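Long-range contacts in OxyR (Porphyromonas gingivalis, PDB 3HO7), which probably binds DNA and regulates transcription as a redox-sensitive activator of the LysR family, of which this chain is the regulatory domain: residues R12-I21 with E60-S68; F85-F96 with L169-F180. All blocks are in the same frame, centred on the assembly; numbering follows the deposited sequence.

Contact 1. Residues R12-I21 with E60-S68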
loop_
_atom_site.group_PDB
_atom_site.type_symbol
_atom_site.label_atom_id
_atom_site.label_comp_id
_atom_site.label_asym_id
_atom_site.label_seq_id
_atom_site.Cartn_x
_atom_site.Cartn_y
_atom_site.Cartn_z
ATOM N N ARG A 12 21.555 0.461 -17.353
ATOM C CA ARG A 12 20.606 0.660 -16.266
ATOM C C ARG A 12 19.190 0.891 -16.785
ATOM O O ARG A 12 18.998 1.455 -17.863
ATOM C CB ARG A 12 21.042 1.835 -15.390
ATOM C CG ARG A 12 20.019 2.236 -14.345
ATOM C CD ARG A 12 20.546 3.341 -13.446
ATOM N NE ARG A 12 19.489 3.907 -12.611
ATOM C CZ ARG A 12 19.708 4.706 -11.572
ATOM N NH1 ARG A 12 20.949 5.029 -11.232
ATOM N NH2 ARG A 12 18.686 5.175 -10.867
ATOM N N LEU A 13 18.204 0.455 -16.008
ATOM C CA LEU A 13 16.802 0.620 -16.374
ATOM C C LEU A 13 15.989 1.188 -15.215
ATOM O O LEU A 13 15.966 0.621 -14.123
ATOM C CB LEU A 13 16.201 -0.713 -16.826
ATOM C CG LEU A 13 14.753 -0.660 -17.328
ATOM C CD1 LEU A 13 14.661 0.173 -18.596
ATOM C CD2 LEU A 13 14.209 -2.059 -17.565
ATOM N N ASN A 14 15.317 2.308 -15.463
ATOM C CA ASN A 14 14.464 2.931 -14.457
ATOM C C ASN A 14 12.998 2.757 -14.825
ATOM O O ASN A 14 12.514 3.385 -15.763
ATOM C CB ASN A 14 14.795 4.416 -14.324
ATOM C CG ASN A 14 16.269 4.663 -14.072
ATOM O OD1 ASN A 14 16.890 3.991 -13.249
ATOM N ND2 ASN A 14 16.836 5.634 -14.781
ATOM N N ILE A 15 12.296 1.904 -14.087
ATOM C CA ILE A 15 10.904 1.604 -14.403
ATOM C C ILE A 15 9.959 1.879 -13.239
ATOM O O ILE A 15 10.212 1.477 -12.103
ATOM C CB ILE A 15 10.731 0.145 -14.858
ATOM C CG1 ILE A 15 9.259 -0.142 -15.163
ATOM C CG2 ILE A 15 11.260 -0.808 -13.799
ATOM C CD1 ILE A 15 8.992 -1.563 -15.585
ATOM N N ALA A 16 8.862 2.568 -13.536
ATOM C CA ALA A 16 7.853 2.865 -12.536
ATOM C C ALA A 16 6.742 1.826 -12.596
ATOM O O ALA A 16 6.539 1.175 -13.622
ATOM C CB ALA A 16 7.288 4.259 -12.748
ATOM N N VAL A 17 6.031 1.669 -11.489
ATOM C CA VAL A 17 4.937 0.719 -11.421
ATOM C C VAL A 17 3.848 1.264 -10.514
ATOM O O VAL A 17 4.134 1.870 -9.482
ATOM C CB VAL A 17 5.409 -0.647 -10.885
ATOM C CG1 VAL A 17 4.274 -1.661 -10.929
ATOM C CG2 VAL A 17 6.607 -1.138 -11.682
ATOM N N LEU A 18 2.597 1.054 -10.909
ATOM C CA LEU A 18 1.471 1.479 -10.094
ATOM C C LEU A 18 1.427 0.730 -8.772
ATOM O O LEU A 18 1.808 -0.440 -8.694
ATOM C CB LEU A 18 0.154 1.293 -10.845
ATOM C CG LEU A 18 -0.187 2.403 -11.841
ATOM C CD1 LEU A 18 0.981 2.659 -12.776
ATOM C CD2 LEU A 18 -1.454 2.062 -12.616
ATOM N N PRO A 19 0.956 1.409 -7.719
ATOM C CA PRO A 19 0.827 0.797 -6.406
ATOM C C PRO A 19 -0.216 -0.308 -6.424
ATOM O O PRO A 19 -0.178 -1.208 -5.587
ATOM C CB PRO A 19 0.343 1.951 -5.520
ATOM C CG PRO A 19 0.587 3.199 -6.308
ATOM C CD PRO A 19 0.479 2.799 -7.735
ATOM N N THR A 20 -1.147 -0.228 -7.370
ATOM C CA THR A 20 -2.192 -1.235 -7.500
ATOM C C THR A 20 -1.770 -2.374 -8.427
ATOM O O THR A 20 -2.569 -3.262 -8.740
ATOM C CB THR A 20 -3.513 -0.617 -8.004
ATOM O OG1 THR A 20 -3.250 0.228 -9.133
ATOM C CG2 THR A 20 -4.160 0.212 -6.901
ATOM N N ILE A 21 -0.513 -2.343 -8.861
ATOM C CA ILE A 21 0.049 -3.406 -9.690
ATOM C C ILE A 21 1.269 -4.016 -9.005
ATOM O O ILE A 21 1.418 -5.236 -8.945
ATOM C CB ILE A 21 0.489 -2.877 -11.076
ATOM C CG1 ILE A 21 -0.706 -2.343 -11.868
ATOM C CG2 ILE A 21 1.202 -3.967 -11.870
ATOM C CD1 ILE A 21 -0.336 -1.870 -13.257
ATOM N N GLU A 60 12.934 10.934 -16.396
ATOM C CA GLU A 60 13.247 10.455 -15.053
ATOM C C GLU A 60 13.169 8.932 -14.995
ATOM O O GLU A 60 13.861 8.293 -14.201
ATOM C CB GLU A 60 12.284 11.066 -14.031
ATOM C CG GLU A 60 12.534 10.627 -12.594
ATOM C CD GLU A 60 11.522 11.209 -11.618
ATOM O OE1 GLU A 60 10.706 12.056 -12.037
ATOM O OE2 GLU A 60 11.544 10.819 -10.430
ATOM N N ILE A 61 12.318 8.359 -15.839
ATOM C CA ILE A 61 12.170 6.909 -15.920
ATOM C C ILE A 61 12.091 6.461 -17.376
ATOM O O ILE A 61 11.629 7.207 -18.239
ATOM C CB ILE A 61 10.922 6.418 -15.156
ATOM C CG1 ILE A 61 9.640 6.856 -15.871
ATOM C CG2 ILE A 61 10.943 6.926 -13.721
ATOM C CD1 ILE A 61 8.371 6.375 -15.189
ATOM N N ASP A 62 12.546 5.242 -17.643
ATOM C CA ASP A 62 12.597 4.719 -19.004
ATOM C C ASP A 62 11.269 4.109 -19.441
ATOM O O ASP A 62 10.862 4.253 -20.593
ATOM C CB ASP A 62 13.711 3.678 -19.130
ATOM C CG ASP A 62 15.090 4.274 -18.935
ATOM O OD1 ASP A 62 15.305 5.432 -19.354
ATOM O OD2 ASP A 62 15.961 3.584 -18.368
ATOM N N MET A 63 10.607 3.422 -18.517
ATOM C CA MET A 63 9.349 2.750 -18.813
ATOM C C MET A 63 8.407 2.867 -17.628
ATOM O O MET A 63 8.837 3.127 -16.503
ATOM C CB MET A 63 9.588 1.272 -19.131
ATOM C CG MET A 63 10.696 1.016 -20.136
ATOM S SD MET A 63 11.052 -0.737 -20.376
ATOM C CE MET A 63 12.369 -0.628 -21.588
ATOM N N ALA A 64 7.118 2.667 -17.879
ATOM C CA ALA A 64 6.133 2.694 -16.810
ATOM C C ALA A 64 5.062 1.631 -17.010
ATOM O O ALA A 64 4.497 1.498 -18.097
ATOM C CB ALA A 64 5.499 4.075 -16.702
ATOM N N ILE A 65 4.795 0.877 -15.951
ATOM C CA ILE A 65 3.725 -0.107 -15.944
ATOM C C ILE A 65 2.476 0.550 -15.375
ATOM O O ILE A 65 2.451 0.953 -14.213
ATOM C CB ILE A 65 4.103 -1.333 -15.096
ATOM C CG1 ILE A 65 5.468 -1.874 -15.531
ATOM C CG2 ILE A 65 3.031 -2.407 -15.202
ATOM C CD1 ILE A 65 6.010 -2.967 -14.632
ATOM N N ILE A 66 1.448 0.673 -16.208
ATOM C CA ILE A 66 0.243 1.397 -15.828
ATOM C C ILE A 66 -1.013 0.566 -16.070
ATOM O O ILE A 66 -0.953 -0.494 -16.694
ATOM C CB ILE A 66 0.133 2.723 -16.599
ATOM C CG1 ILE A 66 0.092 2.456 -18.105
ATOM C CG2 ILE A 66 1.300 3.639 -16.248
ATOM C CD1 ILE A 66 -0.001 3.711 -18.953
ATOM N N ALA A 67 -2.147 1.054 -15.570
ATOM C CA ALA A 67 -3.417 0.346 -15.695
ATOM C C ALA A 67 -4.372 1.089 -16.625
ATOM O O ALA A 67 -5.570 1.182 -16.357
ATOM C CB ALA A 67 -4.050 0.157 -14.323
ATOM N N SER A 68 -3.833 1.617 -17.718
ATOM C CA SER A 68 -4.621 2.376 -18.679
ATOM C C SER A 68 -3.746 2.839 -19.837
ATOM O O SER A 68 -2.520 2.789 -19.754
ATOM C CB SER A 68 -5.252 3.592 -17.998
ATOM O OG SER A 68 -4.250 4.468 -17.507
HETATM O O HOH W 1 15.038 7.215 -16.912
#

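Contact 2. Residues F85-F96 with L169-F180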
loop_
_atom_site.group_PDB
_atom_site.type_symbol
_atom_site.label_atom_id
_atom_site.label_comp_id
_atom_site.label_asym_id
_atom_site.label_seq_id
_atom_site.Cartn_x
_atom_site.Cartn_y
_atom_site.Cartn_z
ATOM N N PHE A 85 -11.531 -6.935 -12.186
ATOM C CA PHE A 85 -11.846 -6.438 -10.862
ATOM C C PHE A 85 -12.770 -7.447 -10.196
ATOM O O PHE A 85 -13.703 -7.954 -10.824
ATOM C CB PHE A 85 -12.560 -5.092 -10.945
ATOM C CG PHE A 85 -11.664 -3.951 -11.311
ATOM C CD1 PHE A 85 -10.770 -3.435 -10.389
ATOM C CD2 PHE A 85 -11.728 -3.380 -12.571
ATOM C CE1 PHE A 85 -9.948 -2.378 -10.720
ATOM C CE2 PHE A 85 -10.910 -2.320 -12.909
ATOM C CZ PHE A 85 -10.018 -1.818 -11.980
ATOM N N LEU A 86 -12.506 -7.741 -8.930
ATOM C CA LEU A 86 -13.359 -8.640 -8.172
ATOM C C LEU A 86 -13.877 -7.942 -6.928
ATOM O O LEU A 86 -13.183 -7.121 -6.327
ATOM C CB LEU A 86 -12.609 -9.917 -7.783
ATOM C CG LEU A 86 -12.207 -10.880 -8.906
ATOM C CD1 LEU A 86 -11.516 -12.101 -8.322
ATOM C CD2 LEU A 86 -13.418 -11.285 -9.727
ATOM N N GLY A 87 -15.111 -8.261 -6.559
ATOM C CA GLY A 87 -15.679 -7.763 -5.321
ATOM C C GLY A 87 -14.990 -8.392 -4.128
ATOM O O GLY A 87 -14.731 -9.596 -4.101
ATOM N N TYR A 88 -14.673 -7.566 -3.141
ATOM C CA TYR A 88 -14.139 -8.054 -1.888
ATOM C C TYR A 88 -15.166 -7.623 -0.852
ATOM O O TYR A 88 -15.262 -6.445 -0.519
ATOM C CB TYR A 88 -12.767 -7.430 -1.627
ATOM C CG TYR A 88 -11.856 -8.230 -0.721
ATOM C CD1 TYR A 88 -11.570 -9.563 -0.988
ATOM C CD2 TYR A 88 -11.258 -7.640 0.384
ATOM C CE1 TYR A 88 -10.727 -10.295 -0.163
ATOM C CE2 TYR A 88 -10.417 -8.357 1.212
ATOM C CZ TYR A 88 -10.152 -9.684 0.934
ATOM O OH TYR A 88 -9.312 -10.388 1.761
ATOM N N VAL A 89 -15.953 -8.579 -0.374
ATOM C CA VAL A 89 -17.144 -8.277 0.415
ATOM C C VAL A 89 -17.006 -8.761 1.854
ATOM O O VAL A 89 -16.760 -9.938 2.092
ATOM C CB VAL A 89 -18.389 -8.944 -0.205
ATOM C CG1 VAL A 89 -19.651 -8.508 0.530
ATOM C CG2 VAL A 89 -18.485 -8.617 -1.689
ATOM N N SER A 90 -17.181 -7.857 2.814
ATOM C CA SER A 90 -17.066 -8.229 4.218
ATOM C C SER A 90 -18.191 -9.184 4.602
ATOM O O SER A 90 -19.258 -9.175 3.992
ATOM C CB SER A 90 -17.109 -6.997 5.121
ATOM O OG SER A 90 -18.380 -6.870 5.733
ATOM N N ARG A 91 -17.947 -9.998 5.620
ATOM C CA ARG A 91 -18.924 -10.983 6.067
ATOM C C ARG A 91 -20.161 -10.321 6.678
ATOM O O ARG A 91 -21.164 -10.986 6.942
ATOM C CB ARG A 91 -18.274 -11.950 7.062
ATOM C CG ARG A 91 -17.021 -12.622 6.520
ATOM C CD ARG A 91 -16.259 -13.363 7.605
ATOM N NE ARG A 91 -14.992 -13.888 7.104
ATOM C CZ ARG A 91 -14.857 -15.074 6.524
ATOM N NH1 ARG A 91 -15.911 -15.867 6.376
ATOM N NH2 ARG A 91 -13.665 -15.471 6.095
ATOM N N CYS A 92 -20.090 -9.009 6.889
ATOM C CA CYS A 92 -21.189 -8.270 7.508
ATOM C C CYS A 92 -22.136 -7.655 6.481
ATOM O O CYS A 92 -23.221 -7.192 6.828
ATOM C CB CYS A 92 -20.646 -7.175 8.426
ATOM S SG CYS A 92 -19.429 -7.755 9.624
ATOM N N GLU A 93 -21.724 -7.646 5.218
ATOM C CA GLU A 93 -22.545 -7.056 4.166
ATOM C C GLU A 93 -23.638 -8.018 3.713
ATOM O O GLU A 93 -23.386 -9.209 3.537
ATOM C CB GLU A 93 -21.682 -6.654 2.969
ATOM C CG GLU A 93 -20.337 -6.051 3.347
ATOM C CD GLU A 93 -20.466 -4.869 4.287
ATOM O OE1 GLU A 93 -21.285 -3.964 4.008
ATOM O OE2 GLU A 93 -19.745 -4.843 5.308
ATOM N N PRO A 94 -24.863 -7.502 3.532
ATOM C CA PRO A 94 -25.952 -8.331 3.027
ATOM C C PRO A 94 -25.555 -9.027 1.726
ATOM O O PRO A 94 -25.986 -10.151 1.470
ATOM C CB PRO A 94 -27.068 -7.317 2.767
ATOM C CG PRO A 94 -26.803 -6.218 3.737
ATOM C CD PRO A 94 -25.310 -6.143 3.888
ATOM N N LEU A 95 -24.734 -8.360 0.921
ATOM C CA LEU A 95 -24.287 -8.919 -0.353
ATOM C C LEU A 95 -23.409 -10.154 -0.186
ATOM O O LEU A 95 -23.128 -10.854 -1.157
ATOM C CB LEU A 95 -23.548 -7.867 -1.183
ATOM C CG LEU A 95 -24.392 -7.156 -2.242
ATOM C CD1 LEU A 95 -23.594 -6.058 -2.929
ATOM C CD2 LEU A 95 -24.905 -8.164 -3.261
ATOM N N PHE A 96 -22.975 -10.423 1.039
ATOM C CA PHE A 96 -22.122 -11.583 1.277
ATOM C C PHE A 96 -22.867 -12.881 0.981
ATOM O O PHE A 96 -22.268 -13.867 0.558
ATOM C CB PHE A 96 -21.586 -11.589 2.711
ATOM C CG PHE A 96 -20.519 -12.622 2.954
ATOM C CD1 PHE A 96 -19.198 -12.362 2.631
ATOM C CD2 PHE A 96 -20.839 -13.851 3.507
ATOM C CE1 PHE A 96 -18.216 -13.309 2.850
ATOM C CE2 PHE A 96 -19.862 -14.800 3.734
ATOM C CZ PHE A 96 -18.545 -14.525 3.402
ATOM N N LEU A 169 -4.036 -14.585 -1.747
ATOM C CA LEU A 169 -4.996 -14.596 -0.646
ATOM C C LEU A 169 -4.997 -15.902 0.140
ATOM O O LEU A 169 -4.730 -16.974 -0.405
ATOM C CB LEU A 169 -6.410 -14.322 -1.165
ATOM C CG LEU A 169 -6.627 -13.039 -1.968
ATOM C CD1 LEU A 169 -8.018 -13.024 -2.579
ATOM C CD2 LEU A 169 -6.404 -11.803 -1.102
ATOM N N SER A 170 -5.304 -15.794 1.428
ATOM C CA SER A 170 -5.464 -16.955 2.293
ATOM C C SER A 170 -6.841 -17.572 2.079
ATOM O O SER A 170 -7.724 -16.944 1.494
ATOM C CB SER A 170 -5.315 -16.540 3.756
ATOM O OG SER A 170 -6.379 -15.687 4.147
ATOM N N PRO A 171 -7.031 -18.811 2.556
ATOM C CA PRO A 171 -8.333 -19.457 2.477
ATOM C C PRO A 171 -9.441 -18.544 2.989
ATOM O O PRO A 171 -10.493 -18.437 2.363
ATOM C CB PRO A 171 -8.174 -20.658 3.406
ATOM C CG PRO A 171 -6.734 -21.004 3.307
ATOM C CD PRO A 171 -5.999 -19.705 3.110
ATOM N N SER A 172 -9.198 -17.889 4.118
ATOM C CA SER A 172 -10.203 -17.024 4.731
ATOM C C SER A 172 -10.492 -15.789 3.883
ATOM O O SER A 172 -11.643 -15.358 3.768
ATOM C CB SER A 172 -9.760 -16.602 6.132
ATOM O OG SER A 172 -10.793 -15.898 6.796
ATOM N N GLN A 173 -9.444 -15.216 3.298
ATOM C CA GLN A 173 -9.589 -14.049 2.439
ATOM C C GLN A 173 -10.359 -14.387 1.172
ATOM O O GLN A 173 -11.190 -13.604 0.717
ATOM C CB GLN A 173 -8.220 -13.497 2.050
ATOM C CG GLN A 173 -7.447 -12.842 3.174
ATOM C CD GLN A 173 -6.075 -12.390 2.719
ATOM O OE1 GLN A 173 -5.320 -13.162 2.126
ATOM N NE2 GLN A 173 -5.745 -11.131 2.985
ATOM N N LYS A 174 -10.073 -15.551 0.596
ATOM C CA LYS A 174 -10.711 -15.946 -0.654
ATOM C C LYS A 174 -12.229 -16.019 -0.512
ATOM O O LYS A 174 -12.961 -15.758 -1.466
ATOM C CB LYS A 174 -10.147 -17.275 -1.160
ATOM C CG LYS A 174 -8.778 -17.157 -1.820
ATOM C CD LYS A 174 -8.302 -18.500 -2.368
ATOM C CE LYS A 174 -6.946 -18.374 -3.048
ATOM N NZ LYS A 174 -6.430 -19.690 -3.525
ATOM N N GLU A 175 -12.693 -16.361 0.685
ATOM C CA GLU A 175 -14.124 -16.444 0.967
ATOM C C GLU A 175 -14.845 -15.117 0.743
ATOM O O GLU A 175 -16.051 -15.095 0.489
ATOM C CB GLU A 175 -14.356 -16.909 2.407
ATOM C CG GLU A 175 -13.997 -18.366 2.654
ATOM C CD GLU A 175 -14.048 -18.729 4.122
ATOM O OE1 GLU A 175 -13.874 -17.826 4.968
ATOM O OE2 GLU A 175 -14.257 -19.920 4.433
ATOM N N LEU A 176 -14.109 -14.016 0.849
ATOM C CA LEU A 176 -14.710 -12.692 0.718
ATOM C C LEU A 176 -14.858 -12.298 -0.743
ATOM O O LEU A 176 -15.542 -11.332 -1.064
ATOM C CB LEU A 176 -13.878 -11.642 1.458
ATOM C CG LEU A 176 -13.470 -11.977 2.892
ATOM C CD1 LEU A 176 -12.783 -10.777 3.536
ATOM C CD2 LEU A 176 -14.678 -12.416 3.710
ATOM N N VAL A 177 -14.215 -13.051 -1.629
ATOM C CA VAL A 177 -14.205 -12.711 -3.042
ATOM C C VAL A 177 -15.523 -13.039 -3.736
ATOM O O VAL A 177 -16.031 -14.155 -3.640
ATOM C CB VAL A 177 -13.051 -13.412 -3.785
ATOM C CG1 VAL A 177 -13.140 -13.133 -5.275
ATOM C CG2 VAL A 177 -11.714 -12.948 -3.224
ATOM N N ARG A 178 -16.071 -12.049 -4.429
ATOM C CA ARG A 178 -17.251 -12.239 -5.257
ATOM C C ARG A 178 -16.973 -11.626 -6.620
ATOM O O ARG A 178 -16.790 -10.416 -6.732
ATOM C CB ARG A 178 -18.470 -11.555 -4.635
ATOM C CG ARG A 178 -18.834 -12.036 -3.244
ATOM C CD ARG A 178 -19.454 -13.420 -3.276
ATOM N NE ARG A 178 -19.923 -13.833 -1.958
ATOM C CZ ARG A 178 -19.134 -14.332 -1.012
ATOM N NH1 ARG A 178 -17.834 -14.475 -1.241
ATOM N NH2 ARG A 178 -19.640 -14.689 0.161
ATOM N N PRO A 179 -16.931 -12.456 -7.669
ATOM C CA PRO A 179 -16.751 -11.885 -8.998
ATOM C C PRO A 179 -17.997 -11.123 -9.435
ATOM O O PRO A 179 -19.049 -11.246 -8.811
ATOM C CB PRO A 179 -16.541 -13.115 -9.884
ATOM C CG PRO A 179 -17.194 -14.234 -9.149
ATOM C CD PRO A 179 -17.033 -13.925 -7.692
ATOM N N PHE A 180 -17.875 -10.342 -10.503
ATOM C CA PHE A 180 -19.015 -9.608 -11.042
ATOM C C PHE A 180 -19.868 -10.514 -11.924
ATOM O O PHE A 180 -19.376 -11.497 -12.478
ATOM C CB PHE A 180 -18.532 -8.417 -11.874
ATOM C CG PHE A 180 -18.156 -7.208 -11.060
ATOM C CD1 PHE A 180 -16.953 -7.160 -10.374
ATOM C CD2 PHE A 180 -19.003 -6.112 -10.997
ATOM C CE1 PHE A 180 -16.603 -6.039 -9.632
ATOM C CE2 PHE A 180 -18.663 -4.994 -10.258
ATOM C CZ PHE A 180 -17.460 -4.956 -9.575
HETATM O O HOH W 2 -15.398 -10.000 -11.759
#

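Contact 1. Residues R12-I21 with E60-S68
Ile-65 is the knob of this contact, and Ile-15 and Val-17 of the neighbouring parallel strand, with Ile-21 just beyond it, make the hollow that receives it. With CG1 beside its backbone N (chi1 -52°), Ile-65 sends CD1 between the methyls of two residues: Ile-15 CD1 lies a tight 3.4 Å from Ile-65 CD1, and Val-17 CG2 touches the same methyl while its side chain runs alongside. The other branch, CG2, meets Ile-21 CD1 at 3.9 Å. Farther along this face, Leu-13 CD1 fits between the methyl end of the extended Met-63 and the CB of Asp-62. On the opposite face Ile-61 CD1 presses tightly on the small Ala-16, 3.4 Å from its CB; Cys-52 and Leu-56 of helix 49-58 close over this side. Beyond the strand, Leu-18 CD2 sits 3.6 Å from Ala-67 CB.

Ala-16 stitches the strands with both its polar atoms, N to Met-63 O and O from Ile-65 N (2.9 Å, 176°). At the Asn-14 end, Asp-62 N donates to Asn-14 O at 2.6 Å, while Asn-14 N reaches Asp-62 OD2 from above the carboxylate plane; one water bridges Asn-14 ND2 and Asp-62 OD1. Polar side chains thus gather at that end, while backbone bonds fix the register and aliphatic groups pack both faces of this parallel pair in the periplasmic-binding-protein-like fold.

Contact 2. Residues F85-F96 with L169-F180
An antiparallel strand pair, 85-89 with 177-178, forms the motif here, at the edge of the mixed sheet in this LysR-type regulatory domain. Gly-87, without a side chain, lies against Arg-178 as its hydrogen-bonded pair, N and O bonded both ways, and Val-89 N adds a bond to Leu-176 O at 2.9 Å.

The Arg-178 side chain bends at chi2 (-73°) to bring its guanidinium to Phe-96. NH2 does two jobs: it donates to Phe-96 O at 2.8 Å, on a lone pair in the carbonyl plane, and hangs 3.2 Å above the centre of the Phe-96 ring in a cation-pi contact. NH1 binds the carbonyls of Glu-175 and Val-177, while NE makes its stronger bond to Gln-98 O. The guanidinium is thereby fixed in rotation. Arg-91 CA lies over the other face of the Phe-96 ring.

Leu-176 is the wedge between two flat groups. Its CB sits over a face of the Tyr-88 ring, 4.2 Å from the centroid, while CD2 lies against a face of the Arg-91 guanidinium. That guanidinium turns its edge to Glu-175, with Arg-91 NH2 at 2.6 Å from Glu-175 OE1 in a salt bridge whose two planes stand 76° apart. Tyr-88 OH passes close to Gln-173 CB at 3.3 Å and bonds Glu-153. At the other end of the pair, Leu-86 CD2 meets Pro-179 CB at 3.6 Å.

Two arginines thus carry the side-chain polar grip: Arg-178 ties backbone carbonyls of both segments and an aromatic face together, and exposed Arg-91 closes the outer side with a charge pair that solvent would probably weaken.

Overall arrangement
Both contacts reach the same mixed sheet and flank the middle of the domain, with their own centres about 29 Å apart and nearest atoms about 7 Å apart. Contact 1, the buried one, is a parallel pair and comes first along the chain; its strand 63-66 is followed in the chain by strand 75-89 of contact 2. Strand 184-194 borders both, pairing with 63-66 and with 75-89. Chemistry follows place: in contact 1 branched aliphatic side chains do the filling and polar side chains gather at one end, whereas partly buried contact 2 relies on arginines, aromatic faces and a salt bridge around its antiparallel pair.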